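Local coordinates for protein nuclease (Salmonella phage SETP3, PDB 4QBN) that probably cleaves phosphodiester bonds in nucleic acids with the help of magnesium, as a virus-type replication-repair (VRR-NUC) nuclease domain, at residues 6-11 / 48-53; 12-17 / 87-92. One frame throughout, in Å; residues are numbered along the deposited sequence.

How the contacts relate
Both contacts use helix 3-17, one after the other along its length: contact 1 seats its residues 6-11 on the end of strand 44-50, and contact 2 packs its residues 12-17 against helix 82-92. Their centres lie about 12 Å apart and the two apolar patches touch, Val48 CG2 of contact 1 being 4.3 Å from Phe15 CE2 of contact 2. Contact 1 is the one beside the probable active site, because its strand carries the Glu-Val-Lys sequence of the PD-(D/E)XK nucleases on residues 49-51. A sulfate ion about 5 Å from the Val7 side chain probably came from the crystallisation liquor. Helix 82-92 borders both contacts, touching Val7 in contact 1 and supplying a segment in contact 2.

Contact 1: residues 6-11 / 48-53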
ATOM      1  N   ARG A   6     -19.257   9.694  -2.005  1.00 36.41           N
ATOM      2  CA  ARG A   6     -20.262   8.635  -2.133  1.00 36.76           C
ATOM      3  C   ARG A   6     -19.734   7.420  -2.890  1.00 33.40           C
ATOM      4  O   ARG A   6     -20.031   6.264  -2.508  1.00 36.30           O
ATOM      5  CB  ARG A   6     -21.523   9.167  -2.822  1.00 40.13           C
ATOM      6  CG  ARG A   6     -22.439   9.881  -1.831  1.00 48.98           C
ATOM      7  CD  ARG A   6     -22.746  11.290  -2.232  1.00 59.58           C
ATOM      8  NE  ARG A   6     -23.260  11.435  -3.596  1.00 58.62           N
ATOM      9  CZ  ARG A   6     -23.553  12.618  -4.142  1.00 56.49           C
ATOM     10  NH1 ARG A   6     -23.382  13.739  -3.451  1.00 51.99           N
ATOM     11  NH2 ARG A   6     -24.023  12.683  -5.385  1.00 57.21           N
ATOM     12  N   VAL A   7     -18.993   7.660  -3.968  1.00 32.89           N
ATOM     13  CA  VAL A   7     -18.419   6.544  -4.721  1.00 29.40           C
ATOM     14  C   VAL A   7     -17.398   5.846  -3.843  1.00 34.09           C
ATOM     15  O   VAL A   7     -17.255   4.623  -3.864  1.00 29.24           O
ATOM     16  CB  VAL A   7     -17.758   7.006  -6.016  1.00 29.04           C
ATOM     17  CG1 VAL A   7     -17.047   5.807  -6.765  1.00 33.24           C
ATOM     18  CG2 VAL A   7     -18.823   7.690  -6.914  1.00 31.53           C
ATOM     19  N   GLN A   8     -16.612   6.623  -3.104  1.00 28.74           N
ATOM     20  CA  GLN A   8     -15.601   6.006  -2.256  1.00 28.39           C
ATOM     21  C   GLN A   8     -16.232   5.116  -1.168  1.00 29.60           C
ATOM     22  O   GLN A   8     -15.722   4.023  -0.840  1.00 28.79           O
ATOM     23  CB  GLN A   8     -14.745   7.094  -1.615  1.00 35.42           C
ATOM     24  CG  GLN A   8     -13.616   6.548  -0.830  1.00 39.81           C
ATOM     25  CD  GLN A   8     -12.673   7.671  -0.441  1.00 55.58           C
ATOM     26  OE1 GLN A   8     -12.436   7.920   0.752  1.00 64.54           O
ATOM     27  NE2 GLN A   8     -12.160   8.390  -1.452  1.00 56.38           N
ATOM     28  N   LYS A   9     -17.322   5.586  -0.584  1.00 31.88           N
ATOM     29  CA  LYS A   9     -17.983   4.794   0.436  1.00 33.58           C
ATOM     30  C   LYS A   9     -18.560   3.502  -0.138  1.00 33.47           C
ATOM     31  O   LYS A   9     -18.550   2.457   0.515  1.00 32.97           O
ATOM     32  CB  LYS A   9     -19.076   5.598   1.084  1.00 37.16           C
ATOM     33  CG  LYS A   9     -19.921   4.846   2.104  1.00 50.75           C
ATOM     34  CD  LYS A   9     -20.881   5.850   2.786  1.00 70.75           C
ATOM     35  CE  LYS A   9     -22.307   5.318   2.972  1.00 87.55           C
ATOM     36  NZ  LYS A   9     -22.435   4.300   4.060  1.00 96.03           N
ATOM     37  N   TYR A  10     -19.104   3.572  -1.341  1.00 33.45           N
ATOM     38  CA  TYR A  10     -19.681   2.367  -1.957  1.00 35.17           C
ATOM     39  C   TYR A  10     -18.605   1.365  -2.252  1.00 31.19           C
ATOM     40  O   TYR A  10     -18.753   0.138  -2.036  1.00 31.17           O
ATOM     41  CB  TYR A  10     -20.374   2.759  -3.254  1.00 38.38           C
ATOM     42  CG  TYR A  10     -20.962   1.620  -4.012  1.00 33.56           C
ATOM     43  CD1 TYR A  10     -22.118   1.000  -3.581  1.00 37.75           C
ATOM     44  CD2 TYR A  10     -20.376   1.190  -5.192  1.00 35.84           C
ATOM     45  CE1 TYR A  10     -22.693  -0.019  -4.305  1.00 40.20           C
ATOM     46  CE2 TYR A  10     -20.946   0.150  -5.939  1.00 33.32           C
ATOM     47  CZ  TYR A  10     -22.080  -0.441  -5.483  1.00 38.94           C
ATOM     48  OH  TYR A  10     -22.634  -1.468  -6.230  1.00 40.80           O
ATOM     49  N   ALA A  11     -17.493   1.881  -2.765  1.00 27.32           N
ATOM     50  CA  ALA A  11     -16.386   1.014  -3.075  1.00 24.10           C
ATOM     51  C   ALA A  11     -15.916   0.337  -1.769  1.00 28.99           C
ATOM     52  O   ALA A  11     -15.636  -0.887  -1.707  1.00 29.25           O
ATOM     53  CB  ALA A  11     -15.216   1.810  -3.742  1.00 25.47           C
ATOM     54  N   VAL A  48      -6.689   1.843  -5.397  1.00 19.11           N
ATOM     55  CA  VAL A  48      -7.852   2.367  -6.135  1.00 19.63           C
ATOM     56  C   VAL A  48      -7.966   3.882  -5.990  1.00 25.00           C
ATOM     57  O   VAL A  48      -7.998   4.408  -4.878  1.00 24.89           O
ATOM     58  CB  VAL A  48      -9.156   1.694  -5.629  1.00 22.41           C
ATOM     59  CG1 VAL A  48     -10.374   2.323  -6.368  1.00 27.07           C
ATOM     60  CG2 VAL A  48      -9.068   0.204  -5.933  1.00 24.43           C
ATOM     61  N   GLU A  49      -8.059   4.599  -7.125  1.00 23.37           N
ATOM     62  CA  GLU A  49      -8.181   6.032  -7.081  1.00 23.21           C
ATOM     63  C   GLU A  49      -9.648   6.338  -7.350  1.00 31.12           C
ATOM     64  O   GLU A  49     -10.202   5.743  -8.238  1.00 28.80           O
ATOM     65  CB  GLU A  49      -7.310   6.644  -8.185  1.00 24.40           C
ATOM     66  CG  GLU A  49      -7.450   8.163  -8.239  1.00 33.17           C
ATOM     67  CD  GLU A  49      -6.605   8.919  -7.157  1.00 70.10           C
ATOM     68  OE1 GLU A  49      -5.888   8.259  -6.364  1.00 61.34           O
ATOM     69  OE2 GLU A  49      -6.701  10.175  -7.070  1.00 67.97           O
ATOM     70  N   VAL A  50     -10.283   7.216  -6.585  1.00 28.53           N
ATOM     71  CA  VAL A  50     -11.698   7.460  -6.794  1.00 26.64           C
ATOM     72  C   VAL A  50     -11.946   8.881  -7.257  1.00 35.26           C
ATOM     73  O   VAL A  50     -11.414   9.825  -6.651  1.00 37.43           O
ATOM     74  CB  VAL A  50     -12.487   7.201  -5.495  1.00 33.49           C
ATOM     75  CG1 VAL A  50     -13.963   7.483  -5.747  1.00 39.30           C
ATOM     76  CG2 VAL A  50     -12.244   5.789  -5.020  1.00 33.45           C
ATOM     77  N   LYS A  51     -12.731   9.050  -8.328  1.00 28.89           N
ATOM     78  CA  LYS A  51     -13.037  10.375  -8.857  1.00 31.55           C
ATOM     79  C   LYS A  51     -14.532  10.664  -8.808  1.00 36.11           C
ATOM     80  O   LYS A  51     -15.351   9.774  -8.582  1.00 41.49           O
ATOM     81  CB  LYS A  51     -12.570  10.488 -10.310  1.00 38.51           C
ATOM     82  CG  LYS A  51     -11.052  10.214 -10.502  1.00 42.65           C
ATOM     83  CD  LYS A  51     -10.174  11.053  -9.540  1.00 44.68           C
ATOM     84  CE  LYS A  51     -10.105  12.438 -10.101  1.00 60.23           C
ATOM     85  NZ  LYS A  51      -9.162  13.437  -9.474  1.00 73.86           N
ATOM     86  N   LYS A  52     -14.892  11.913  -9.056  1.00 38.56           N
ATOM     87  CA  LYS A  52     -16.272  12.353  -8.875  1.00 39.43           C
ATOM     88  C   LYS A  52     -17.229  11.903  -9.981  1.00 54.48           C
ATOM     89  O   LYS A  52     -18.461  11.890  -9.793  1.00 53.54           O
ATOM     90  CB  LYS A  52     -16.315  13.883  -8.736  1.00 42.39           C
ATOM     91  CG  LYS A  52     -15.987  14.595 -10.012  1.00 48.86           C
ATOM     92  CD  LYS A  52     -15.787  16.088  -9.784  1.00 56.60           C
ATOM     93  CE  LYS A  52     -15.282  16.742 -11.063  1.00 67.65           C
ATOM     94  NZ  LYS A  52     -16.316  16.755 -12.146  1.00 78.38           N
ATOM     95  N   ASP A  53     -16.673  11.635 -11.156  1.00 45.84           N
ATOM     96  CA  ASP A  53     -17.466  11.170 -12.309  1.00 51.53           C
ATOM     97  C   ASP A  53     -16.586  10.456 -13.321  1.00 48.10           C
ATOM     98  O   ASP A  53     -15.350  10.408 -13.146  1.00 44.87           O
ATOM     99  CB  ASP A  53     -18.293  12.297 -12.970  1.00 62.84           C
ATOM    100  CG  ASP A  53     -17.443  13.344 -13.719  1.00 77.53           C
ATOM    101  OD1 ASP A  53     -16.323  13.044 -14.185  1.00 79.20           O
ATOM    102  OD2 ASP A  53     -17.928  14.494 -13.864  1.00 89.30           O
TER
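Val7 sets its CB and CG1 against a single methyl of Val50, the two side chains meeting at a slant. CG1 of Val50 lies 3.7 Å from CG1 of Val7 and 3.8 Å from CB of the same residue. In each valine CG1 is anti to the backbone N (chi1 176° in Val7, 179° in Val50), a setting that turns these two methyls to one another. The same Val50 methyl also reaches the helix backbone, 3.8 Å from Gln8 N, while the aliphatic start of the Gln8 side chain adds a looser touch, with CB 4.2 Å from Val50 CG1. Gln8 suits this margin, since its methylenes can pack while the amide extends beyond the valines.

The strand alternates in the usual way. Val50 faces the helix, whereas Glu49 and Lys51 start out away from it, on the side where helix 60-71 brings Gln62 and His66 to Glu49. Glu49-Val50-Lys51, together with Asp35, matches the signature of the PD-(D/E)XK superfamily, so the polar members of the motif are probably the ones turned to the metal and substrate. Asp35 is tied to this strand by hydrogen bonds from Val50 N to its OD2 and from its own N to Glu49 OE1. Around the valines, Phe82 and Val85 of helix 82-92 adjoin Val7, and Leu36 and Val79 adjoin Val50.

No hydrogen bond or salt bridge joins the two segments, so their pairing depends on close fit and burial of apolar groups; Glu49 and Lys51 leave the strand away from the helix, consistent with a role in the probable active site.

Contact 2: residues 12-17 / 87-92; sequences KERFEA and KLIEHY
Ile89 reaches across to Arg14 and Phe15 where two helices of the PD-(D/E)XK-type alpha/beta fold run side by side on one face of the central sheet. The axes of the two segments come within 11.7 Å at 33° between their directions, a spacing that long side chains must bridge.

The apolar part centres on Ile89, whose CG1 is anti to the carbonyl carbon (chi1 -67°) and whose extended second torsion then carries CD1 out toward the facing helix. CE1 of Phe15 lies 3.8 Å from both CD1 and CG1 of Ile89, the isoleucine approaching the ring obliquely. Leu88 meets the same ring differently, its CD2 at the edge near the ring plane, 4.3 Å from Phe15 CZ. Beneath them, Phe15 rests on Val22 of strand 21-27 and Leu88 on Trp46, Phe77 and Val79, so large hydrophobic residues suit this layer between helices and sheet.

Arg14 NH1 forms a salt bridge with OD1 of Asp86, the residue just before the 87-92 segment, and that carboxylate oxygen also bonds Tyr10 OH. On helix 3-17 itself, Lys12 NZ bonds Glu16 OE2 at 2.7 Å, from the syn side and 32° out of the carboxylate plane, an i to i+4 salt bridge.

Between the two kinds stands Arg14, which suits the place because its methylenes and flat guanidinium face can pack on a methyl while its N-H groups still reach a carboxylate. Its chain bends at chi2 and chi3, curling the guanidinium back over Ile89: CD1 of Ile89 is 3.7 Å from Arg14 CB and sits over the centre of one guanidinium face, while Ile89 CG2 lies 3.7 Å from Arg14 NH2.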
ATOM      1  N   LYS A  12     -15.779   1.129  -0.729  1.00 27.64           N
ATOM      2  CA  LYS A  12     -15.309   0.562   0.532  1.00 27.66           C
ATOM      3  C   LYS A  12     -16.226  -0.551   0.970  1.00 30.10           C
ATOM      4  O   LYS A  12     -15.772  -1.616   1.367  1.00 31.13           O
ATOM      5  CB  LYS A  12     -15.234   1.660   1.619  1.00 33.49           C
ATOM      6  CG  LYS A  12     -14.924   1.129   3.014  1.00 34.66           C
ATOM      7  CD  LYS A  12     -14.608   2.320   3.954  1.00 45.71           C
ATOM      8  CE  LYS A  12     -14.166   1.876   5.316  1.00 57.10           C
ATOM      9  NZ  LYS A  12     -15.299   1.231   5.996  1.00 67.11           N
ATOM     10  N   GLU A  13     -17.539  -0.315   0.905  1.00 31.13           N
ATOM     11  CA  GLU A  13     -18.515  -1.344   1.304  1.00 30.54           C
ATOM     12  C   GLU A  13     -18.506  -2.625   0.471  1.00 29.61           C
ATOM     13  O   GLU A  13     -18.608  -3.745   1.001  1.00 32.61           O
ATOM     14  CB  GLU A  13     -19.924  -0.723   1.305  1.00 35.41           C
ATOM     15  CG  GLU A  13     -20.083   0.354   2.410  1.00 49.52           C
ATOM     16  CD  GLU A  13     -21.399   1.120   2.345  1.00 66.37           C
ATOM     17  OE1 GLU A  13     -21.995   1.237   1.231  1.00 70.85           O
ATOM     18  OE2 GLU A  13     -21.819   1.639   3.415  1.00 64.21           O
ATOM     19  N   ARG A  14     -18.385  -2.470  -0.841  1.00 29.92           N
ATOM     20  CA  ARG A  14     -18.275  -3.630  -1.738  1.00 29.44           C
ATOM     21  C   ARG A  14     -17.025  -4.447  -1.453  1.00 29.71           C
ATOM     22  O   ARG A  14     -17.083  -5.674  -1.443  1.00 32.40           O
ATOM     23  CB  ARG A  14     -18.249  -3.176  -3.192  1.00 27.55           C
ATOM     24  CG  ARG A  14     -19.580  -2.538  -3.648  1.00 31.80           C
ATOM     25  CD  ARG A  14     -20.628  -3.519  -4.266  1.00 46.54           C
ATOM     26  NE  ARG A  14     -20.171  -4.881  -4.649  1.00 51.24           N
ATOM     27  CZ  ARG A  14     -20.146  -5.394  -5.892  1.00 47.74           C
ATOM     28  NH1 ARG A  14     -20.519  -4.674  -6.944  1.00 47.76           N
ATOM     29  NH2 ARG A  14     -19.742  -6.649  -6.090  1.00 47.81           N
ATOM     30  N   PHE A  15     -15.886  -3.792  -1.234  1.00 25.73           N
ATOM     31  CA  PHE A  15     -14.660  -4.522  -0.945  1.00 24.16           C
ATOM     32  C   PHE A  15     -14.705  -5.185   0.410  1.00 27.04           C
ATOM     33  O   PHE A  15     -14.197  -6.288   0.588  1.00 30.05           O
ATOM     34  CB  PHE A  15     -13.459  -3.573  -0.976  1.00 25.67           C
ATOM     35  CG  PHE A  15     -13.227  -2.951  -2.332  1.00 27.54           C
ATOM     36  CD1 PHE A  15     -13.481  -3.673  -3.478  1.00 36.68           C
ATOM     37  CD2 PHE A  15     -12.728  -1.633  -2.443  1.00 30.18           C
ATOM     38  CE1 PHE A  15     -13.226  -3.104  -4.751  1.00 40.80           C
ATOM     39  CE2 PHE A  15     -12.496  -1.060  -3.705  1.00 30.23           C
ATOM     40  CZ  PHE A  15     -12.758  -1.809  -4.849  1.00 35.23           C
ATOM     41  N   GLU A  16     -15.265  -4.504   1.396  1.00 27.25           N
ATOM     42  CA  GLU A  16     -15.367  -5.133   2.710  1.00 26.21           C
ATOM     43  C   GLU A  16     -16.302  -6.350   2.690  1.00 39.36           C
ATOM     44  O   GLU A  16     -16.069  -7.316   3.426  1.00 35.20           O
ATOM     45  CB  GLU A  16     -15.802  -4.113   3.759  1.00 29.35           C
ATOM     46  CG  GLU A  16     -14.682  -3.128   4.119  1.00 37.10           C
ATOM     47  CD  GLU A  16     -15.165  -2.023   5.057  1.00 54.52           C
ATOM     48  OE1 GLU A  16     -16.399  -1.901   5.206  1.00 67.41           O
ATOM     49  OE2 GLU A  16     -14.326  -1.298   5.667  1.00 51.07           O
ATOM     50  N   ALA A  17     -17.310  -6.334   1.807  1.00 37.02           N
ATOM     51  CA  ALA A  17     -18.215  -7.490   1.621  1.00 36.43           C
ATOM     52  C   ALA A  17     -17.545  -8.723   1.018  1.00 36.46           C
ATOM     53  O   ALA A  17     -18.054  -9.829   1.146  1.00 39.24           O
ATOM     54  CB  ALA A  17     -19.433  -7.098   0.764  1.00 38.39           C
ATOM     55  N   LYS A  87     -18.129  -2.867 -12.276  1.00 32.85           N
ATOM     56  CA  LYS A  87     -17.389  -3.478 -13.411  1.00 34.33           C
ATOM     57  C   LYS A  87     -16.012  -3.882 -13.032  1.00 29.36           C
ATOM     58  O   LYS A  87     -15.497  -4.859 -13.537  1.00 30.36           O
ATOM     59  CB  LYS A  87     -17.285  -2.556 -14.602  1.00 40.23           C
ATOM     60  CG  LYS A  87     -18.536  -2.418 -15.314  1.00 56.87           C
ATOM     61  CD  LYS A  87     -18.318  -1.452 -16.451  1.00 72.18           C
ATOM     62  CE  LYS A  87     -19.599  -1.225 -17.185  1.00 82.95           C
ATOM     63  NZ  LYS A  87     -19.416  -0.321 -18.355  1.00 89.57           N
ATOM     64  N   LEU A  88     -15.366  -3.091 -12.182  1.00 24.89           N
ATOM     65  CA  LEU A  88     -14.024  -3.459 -11.722  1.00 25.53           C
ATOM     66  C   LEU A  88     -14.067  -4.813 -10.993  1.00 26.83           C
ATOM     67  O   LEU A  88     -13.244  -5.726 -11.222  1.00 27.53           O
ATOM     68  CB  LEU A  88     -13.465  -2.350 -10.813  1.00 25.80           C
ATOM     69  CG  LEU A  88     -12.212  -2.702 -10.031  1.00 28.30           C
ATOM     70  CD1 LEU A  88     -11.060  -2.966 -11.031  1.00 31.87           C
ATOM     71  CD2 LEU A  88     -11.909  -1.528  -9.027  1.00 24.28           C
ATOM     72  N   ILE A  89     -15.015  -4.966 -10.075  1.00 24.51           N
ATOM     73  CA  ILE A  89     -15.090  -6.229  -9.373  1.00 23.39           C
ATOM     74  C   ILE A  89     -15.441  -7.380 -10.302  1.00 33.74           C
ATOM     75  O   ILE A  89     -14.840  -8.462 -10.224  1.00 31.25           O
ATOM     76  CB  ILE A  89     -16.080  -6.080  -8.172  1.00 27.19           C
ATOM     77  CG1 ILE A  89     -15.432  -5.099  -7.171  1.00 28.05           C
ATOM     78  CG2 ILE A  89     -16.381  -7.417  -7.564  1.00 31.77           C
ATOM     79  CD1 ILE A  89     -16.459  -4.647  -6.074  1.00 26.52           C
ATOM     80  N   GLU A  90     -16.397  -7.161 -11.196  1.00 29.69           N
ATOM     81  CA  GLU A  90     -16.820  -8.211 -12.107  1.00 28.70           C
ATOM     82  C   GLU A  90     -15.685  -8.689 -12.989  1.00 27.96           C
ATOM     83  O   GLU A  90     -15.543  -9.889 -13.269  1.00 33.33           O
ATOM     84  CB  GLU A  90     -17.970  -7.718 -12.997  1.00 32.62           C
ATOM     85  CG  GLU A  90     -18.499  -8.814 -13.923  1.00 50.92           C
ATOM     86  CD  GLU A  90     -19.618  -8.346 -14.828  1.00 73.51           C
ATOM     87  OE1 GLU A  90     -19.824  -7.112 -14.919  1.00 78.41           O
ATOM     88  OE2 GLU A  90     -20.294  -9.218 -15.442  1.00 82.08           O
ATOM     89  N   HIS A  91     -14.879  -7.757 -13.444  1.00 27.00           N
ATOM     90  CA  HIS A  91     -13.875  -8.090 -14.463  1.00 31.79           C
ATOM     91  C   HIS A  91     -12.493  -8.490 -13.937  1.00 25.66           C
ATOM     92  O   HIS A  91     -11.747  -9.189 -14.618  1.00 30.95           O
ATOM     93  CB  HIS A  91     -13.715  -6.883 -15.391  1.00 28.52           C
ATOM     94  CG  HIS A  91     -14.844  -6.744 -16.356  1.00 28.65           C
ATOM     95  ND1 HIS A  91     -15.033  -5.611 -17.117  1.00 40.65           N
ATOM     96  CD2 HIS A  91     -15.844  -7.598 -16.687  1.00 32.84           C
ATOM     97  CE1 HIS A  91     -16.109  -5.772 -17.874  1.00 41.00           C
ATOM     98  NE2 HIS A  91     -16.607  -6.975 -17.642  1.00 41.27           N
ATOM     99  N   TYR A  92     -12.137  -7.999 -12.776  1.00 22.54           N
ATOM    100  CA  TYR A  92     -10.785  -8.140 -12.230  1.00 24.98           C
ATOM    101  C   TYR A  92     -10.738  -8.994 -10.993  1.00 29.52           C
ATOM    102  O   TYR A  92      -9.665  -9.449 -10.641  1.00 30.03           O
ATOM    103  CB  TYR A  92     -10.110  -6.790 -11.910  1.00 23.94           C
ATOM    104  CG  TYR A  92      -9.712  -6.086 -13.202  1.00 25.07           C
ATOM    105  CD1 TYR A  92     -10.658  -5.372 -13.929  1.00 26.59           C
ATOM    106  CD2 TYR A  92      -8.399  -6.228 -13.729  1.00 23.95           C
ATOM    107  CE1 TYR A  92     -10.324  -4.774 -15.129  1.00 28.98           C
ATOM    108  CE2 TYR A  92      -8.034  -5.627 -14.923  1.00 27.15           C
ATOM    109  CZ  TYR A  92      -9.006  -4.908 -15.609  1.00 27.99           C
ATOM    110  OH  TYR A  92      -8.685  -4.335 -16.793  1.00 31.95           O
TER